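Local coordinates for YerB protein (Bacillus subtilis, PDB 2PSB), which is a putative membrane-anchored lipoprotein of unknown function that interacts with the DNA helicase PcrA, though not in a way essential for viability, at residues G128-W132 against S143-Y149; I231-E235 against R276-V280. All coordinates share one frame; numbering follows the deposited sequence.

Interaction 1 (G128-W132 against S143-Y149); sequences GSLFW and SYTSYDY
An antiparallel bridge between W132 and Y144 joins strand 132-133 to strand 143-146, in a small three-stranded sheet whose other outer strand is 78-79. The two residues form a hydrogen-bonded pair: W132 N gives to Y144 O at 2.7 Å, and Y144 N returns a bond to W132 O at 2.9 Å. In the loop leading into strand 132-133, L130 O accepts from the hydroxyl T145 OG1 at 2.8 Å; with OG1 anti to the backbone N (chi1 -177°), the hydroxyl is carried across to that loop carbonyl. The same L130 O lies at the edge of the Y149 ring, 3.2 Å from CD2. F131 sets one ring face against T145, whose CB stands over the centre, while S143 OG, bonded to H103, lies at the ring's edge. The W132 indole lies along the strand: Y144 CB sits over one face, 3.7 Å from W132 CE2, and Y149 CE2 comes within 3.6 Å of W132 CE3, the two rings nearly perpendicular. Y149 also gives its backbone N to S146 OG, 3.1 Å away, the N-cap bond of helix 147-157. The whole is a loop-closing antiparallel strand pair, flanked by an aromatic cluster and running straight into a capped helix.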
loop_
_atom_site.group_PDB
_atom_site.type_symbol
_atom_site.label_atom_id
_atom_site.label_comp_id
_atom_site.label_asym_id
_atom_site.label_seq_id
_atom_site.Cartn_x
_atom_site.Cartn_y
_atom_site.Cartn_z
ATOM N N GLY A 128 -20.884 2.103 11.849
ATOM C CA GLY A 128 -21.985 2.880 12.394
ATOM C C GLY A 128 -21.496 4.021 13.270
ATOM O O GLY A 128 -22.244 4.941 13.582
ATOM N N SER A 129 -20.231 3.972 13.673
ATOM C CA SER A 129 -19.674 5.018 14.513
ATOM C C SER A 129 -18.357 5.553 13.964
ATOM O O SER A 129 -18.340 6.558 13.255
ATOM C CB SER A 129 -19.495 4.517 15.959
ATOM O OG SER A 129 -18.853 3.258 16.030
ATOM N N LEU A 130 -17.259 4.877 14.276
ATOM C CA LEU A 130 -15.944 5.308 13.816
ATOM C C LEU A 130 -15.725 5.000 12.327
ATOM O O LEU A 130 -14.796 5.511 11.710
ATOM C CB LEU A 130 -14.868 4.672 14.697
ATOM C CG LEU A 130 -15.110 4.960 16.187
ATOM C CD1 LEU A 130 -13.936 4.478 17.002
ATOM C CD2 LEU A 130 -15.304 6.460 16.412
ATOM N N PHE A 131 -16.605 4.169 11.771
ATOM C CA PHE A 131 -16.612 3.811 10.355
ATOM C C PHE A 131 -17.978 4.298 9.847
ATOM O O PHE A 131 -18.994 4.101 10.521
ATOM C CB PHE A 131 -16.554 2.289 10.170
ATOM C CG PHE A 131 -15.174 1.740 9.921
ATOM C CD1 PHE A 131 -14.220 1.703 10.939
ATOM C CD2 PHE A 131 -14.839 1.222 8.670
ATOM C CE1 PHE A 131 -12.956 1.156 10.713
ATOM C CE2 PHE A 131 -13.577 0.673 8.439
ATOM C CZ PHE A 131 -12.637 0.640 9.462
ATOM N N TRP A 132 -18.020 4.938 8.684
ATOM C CA TRP A 132 -19.297 5.396 8.154
ATOM C C TRP A 132 -19.551 4.866 6.750
ATOM O O TRP A 132 -18.644 4.324 6.102
ATOM C CB TRP A 132 -19.381 6.930 8.178
ATOM C CG TRP A 132 -18.534 7.644 7.157
ATOM C CD1 TRP A 132 -18.865 7.932 5.860
ATOM C CD2 TRP A 132 -17.266 8.263 7.391
ATOM N NE1 TRP A 132 -17.887 8.703 5.279
ATOM C CE2 TRP A 132 -16.890 8.914 6.195
ATOM C CE3 TRP A 132 -16.407 8.320 8.494
ATOM C CZ2 TRP A 132 -15.697 9.630 6.079
ATOM C CZ3 TRP A 132 -15.226 9.024 8.380
ATOM C CH2 TRP A 132 -14.876 9.668 7.177
ATOM N N SER A 143 -17.644 2.042 2.437
ATOM C CA SER A 143 -17.166 2.079 3.815
ATOM C C SER A 143 -15.891 2.909 4.063
ATOM O O SER A 143 -14.807 2.565 3.586
ATOM C CB SER A 143 -16.963 0.636 4.289
ATOM O OG SER A 143 -16.358 0.601 5.563
ATOM N N TYR A 144 -16.034 4.001 4.811
ATOM C CA TYR A 144 -14.912 4.883 5.125
ATOM C C TYR A 144 -14.727 5.169 6.618
ATOM O O TYR A 144 -15.596 4.889 7.441
ATOM C CB TYR A 144 -15.086 6.251 4.468
ATOM C CG TYR A 144 -15.188 6.248 2.967
ATOM C CD1 TYR A 144 -16.376 5.888 2.327
ATOM C CD2 TYR A 144 -14.087 6.592 2.182
ATOM C CE1 TYR A 144 -16.467 5.868 0.939
ATOM C CE2 TYR A 144 -14.158 6.579 0.794
ATOM C CZ TYR A 144 -15.351 6.212 0.177
ATOM O OH TYR A 144 -15.424 6.172 -1.192
ATOM N N THR A 145 -13.568 5.741 6.938
ATOM C CA THR A 145 -13.249 6.191 8.286
ATOM C C THR A 145 -12.356 7.409 8.101
ATOM O O THR A 145 -12.198 7.889 6.977
ATOM C CB THR A 145 -12.511 5.150 9.136
ATOM O OG1 THR A 145 -12.328 5.681 10.453
ATOM C CG2 THR A 145 -11.150 4.823 8.545
ATOM N N SER A 146 -11.774 7.906 9.190
ATOM C CA SER A 146 -10.912 9.082 9.131
ATOM C C SER A 146 -9.827 8.964 10.179
ATOM O O SER A 146 -9.968 8.196 11.123
ATOM C CB SER A 146 -11.733 10.351 9.393
ATOM O OG SER A 146 -12.176 10.403 10.745
ATOM N N TYR A 147 -8.742 9.713 10.021
ATOM C CA TYR A 147 -7.671 9.650 11.006
ATOM C C TYR A 147 -8.211 10.049 12.380
ATOM O O TYR A 147 -7.823 9.487 13.396
ATOM C CB TYR A 147 -6.501 10.569 10.626
ATOM C CG TYR A 147 -5.380 10.529 11.646
ATOM C CD1 TYR A 147 -4.890 9.310 12.106
ATOM C CD2 TYR A 147 -4.803 11.703 12.143
ATOM C CE1 TYR A 147 -3.863 9.242 13.034
ATOM C CE2 TYR A 147 -3.755 11.651 13.081
ATOM C CZ TYR A 147 -3.292 10.410 13.516
ATOM O OH TYR A 147 -2.251 10.299 14.416
ATOM N N ASP A 148 -9.111 11.022 12.407
ATOM C CA ASP A 148 -9.699 11.463 13.669
ATOM C C ASP A 148 -10.464 10.306 14.319
ATOM O O ASP A 148 -10.343 10.076 15.518
ATOM C CB ASP A 148 -10.649 12.644 13.436
ATOM C CG ASP A 148 -11.041 13.337 14.727
ATOM O OD1 ASP A 148 -10.184 14.035 15.312
ATOM O OD2 ASP A 148 -12.201 13.176 15.169
ATOM N N TYR A 149 -11.241 9.566 13.531
ATOM C CA TYR A 149 -11.992 8.438 14.075
ATOM C C TYR A 149 -11.062 7.285 14.419
ATOM O O TYR A 149 -11.304 6.530 15.360
ATOM C CB TYR A 149 -13.058 7.964 13.078
ATOM C CG TYR A 149 -14.233 8.911 12.948
ATOM C CD1 TYR A 149 -14.341 10.038 13.767
ATOM C CD2 TYR A 149 -15.254 8.658 12.038
ATOM C CE1 TYR A 149 -15.442 10.889 13.686
ATOM C CE2 TYR A 149 -16.358 9.498 11.947
ATOM C CZ TYR A 149 -16.450 10.614 12.774
ATOM O OH TYR A 149 -17.551 11.444 12.693
#

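Interaction 2 (I231-E235 against R276-V280); sequences IFIVE and RIVPV
F232 pushes the far end of its ring against P279, with CZ 3.4 Å from P279 CB and CE2 3.7 Å from P279 CD. The strands are packed orthogonally, as where a sheet curls over on itself, with no hydrogen bond between segments 231-235 and 276-280: the short segments cross at 101°, their axes 9.3 Å apart at closest approach, and side chains from both fill the space between. With CG anti to the backbone N (chi1 -173°), the phenyl group of F232 reaches across to the proline and brings its edge up to I277 O, 3.6 Å from CE2. One face of the ring is covered from within its own strand by V234 CG2, over the ring centre. W270, from strand 264-273, touches F232, V234 and I277 alike, so the apolar layer continues past the two segments; F288 and L259 add further cover to F232. Cutting this phenylalanine back to an alanine would probably open a gap beside P279 and leave V234 CG2 without the ring face it packs on. I277 answers with its branch methyl rather than its longer arm: CG2 sits 3.9 Å from F232 CE2 and 3.8 Å from V234 CG2.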
loop_
_atom_site.group_PDB
_atom_site.type_symbol
_atom_site.label_atom_id
_atom_site.label_comp_id
_atom_site.label_asym_id
_atom_site.label_seq_id
_atom_site.Cartn_x
_atom_site.Cartn_y
_atom_site.Cartn_z
ATOM N N ILE A 231 8.732 3.210 -7.941
ATOM C CA ILE A 231 7.823 2.146 -8.329
ATOM C C ILE A 231 8.647 0.877 -8.088
ATOM O O ILE A 231 9.695 0.656 -8.718
ATOM C CB ILE A 231 7.403 2.178 -9.821
ATOM C CG1 ILE A 231 7.025 3.597 -10.275
ATOM C CG2 ILE A 231 6.232 1.220 -10.015
ATOM C CD1 ILE A 231 5.875 4.247 -9.528
ATOM N N PHE A 232 8.160 0.048 -7.175
ATOM C CA PHE A 232 8.837 -1.168 -6.793
ATOM C C PHE A 232 7.973 -2.384 -7.114
ATOM O O PHE A 232 7.010 -2.679 -6.393
ATOM C CB PHE A 232 9.143 -1.092 -5.298
ATOM C CG PHE A 232 9.985 -2.221 -4.783
ATOM C CD1 PHE A 232 10.747 -3.005 -5.650
ATOM C CD2 PHE A 232 10.056 -2.472 -3.415
ATOM C CE1 PHE A 232 11.559 -4.016 -5.157
ATOM C CE2 PHE A 232 10.869 -3.484 -2.915
ATOM C CZ PHE A 232 11.624 -4.256 -3.793
ATOM N N ILE A 233 8.317 -3.080 -8.195
ATOM C CA ILE A 233 7.567 -4.255 -8.619
ATOM C C ILE A 233 8.219 -5.472 -7.999
ATOM O O ILE A 233 9.385 -5.750 -8.249
ATOM C CB ILE A 233 7.547 -4.360 -10.177
ATOM C CG1 ILE A 233 6.927 -3.081 -10.750
ATOM C CG2 ILE A 233 6.754 -5.601 -10.633
ATOM C CD1 ILE A 233 6.994 -2.960 -12.252
ATOM N N VAL A 234 7.458 -6.182 -7.170
ATOM C CA VAL A 234 7.958 -7.357 -6.472
ATOM C C VAL A 234 7.315 -8.671 -6.923
ATOM O O VAL A 234 6.094 -8.772 -7.013
ATOM C CB VAL A 234 7.769 -7.162 -4.944
ATOM C CG1 VAL A 234 8.028 -8.449 -4.190
ATOM C CG2 VAL A 234 8.724 -6.076 -4.452
ATOM N N GLU A 235 8.149 -9.672 -7.210
ATOM C CA GLU A 235 7.664 -10.982 -7.644
ATOM C C GLU A 235 7.637 -11.939 -6.473
ATOM O O GLU A 235 8.676 -12.329 -5.955
ATOM C CB GLU A 235 8.557 -11.571 -8.737
ATOM C CG GLU A 235 8.012 -12.881 -9.313
ATOM C CD GLU A 235 8.817 -13.397 -10.496
ATOM O OE1 GLU A 235 9.959 -13.871 -10.295
ATOM O OE2 GLU A 235 8.310 -13.321 -11.637
ATOM N N ARG A 276 10.008 -6.268 6.252
ATOM C CA ARG A 276 9.927 -5.371 5.110
ATOM C C ARG A 276 10.535 -6.023 3.876
ATOM O O ARG A 276 11.464 -6.820 3.981
ATOM C CB ARG A 276 10.655 -4.058 5.410
ATOM C CG ARG A 276 10.126 -3.316 6.638
ATOM C CD ARG A 276 10.950 -2.057 6.935
ATOM N NE ARG A 276 10.500 -1.390 8.160
ATOM C CZ ARG A 276 10.994 -0.252 8.630
ATOM N NH1 ARG A 276 11.973 0.376 7.989
ATOM N NH2 ARG A 276 10.498 0.264 9.740
ATOM N N ILE A 277 9.989 -5.685 2.713
ATOM C CA ILE A 277 10.479 -6.202 1.447
ATOM C C ILE A 277 11.571 -5.239 1.007
ATOM O O ILE A 277 11.308 -4.101 0.635
ATOM C CB ILE A 277 9.334 -6.269 0.418
ATOM C CG1 ILE A 277 8.248 -7.203 0.958
ATOM C CG2 ILE A 277 9.855 -6.742 -0.928
ATOM C CD1 ILE A 277 6.960 -7.194 0.160
ATOM N N VAL A 278 12.808 -5.704 1.075
ATOM C CA VAL A 278 13.939 -4.865 0.724
ATOM C C VAL A 278 14.559 -5.191 -0.620
ATOM O O VAL A 278 14.963 -6.319 -0.856
ATOM C CB VAL A 278 15.047 -4.978 1.797
ATOM C CG1 VAL A 278 16.131 -3.949 1.544
ATOM C CG2 VAL A 278 14.447 -4.826 3.179
ATOM N N PRO A 279 14.642 -4.197 -1.522
ATOM C CA PRO A 279 15.244 -4.436 -2.839
ATOM C C PRO A 279 16.760 -4.546 -2.629
ATOM O O PRO A 279 17.365 -3.683 -1.990
ATOM C CB PRO A 279 14.854 -3.190 -3.631
ATOM C CG PRO A 279 14.827 -2.110 -2.549
ATOM C CD PRO A 279 14.159 -2.808 -1.393
ATOM N N VAL A 280 17.370 -5.613 -3.129
ATOM C CA VAL A 280 18.805 -5.789 -2.949
ATOM C C VAL A 280 19.461 -6.222 -4.247
ATOM O O VAL A 280 18.944 -7.078 -4.956
ATOM C CB VAL A 280 19.118 -6.840 -1.863
ATOM C CG1 VAL A 280 18.534 -6.393 -0.519
ATOM C CG2 VAL A 280 18.549 -8.182 -2.262
#

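From the N terminus, the chain reaches interaction 1 first. Ten residues separate its segments, so it closes a short loop, tying the loop after helix 123-126 to strand 143-146 and the start of helix 147-157, in the part of the chain belonging to the DUF3048 N-terminal family. Interaction 2 comes later, in the part belonging to the DUF3048 C-terminal family, and closes a longer excursion of 40 residues containing strands 247-250, 255-261 and 264-273 before strand 276-281 returns across strand 230-240. The two loops follow in series, neither nested nor crossed. Their centres are 31 Å apart, on opposite sides of the chain's centre, and their nearest atoms stay about 17 Å apart, so each fastens its own region.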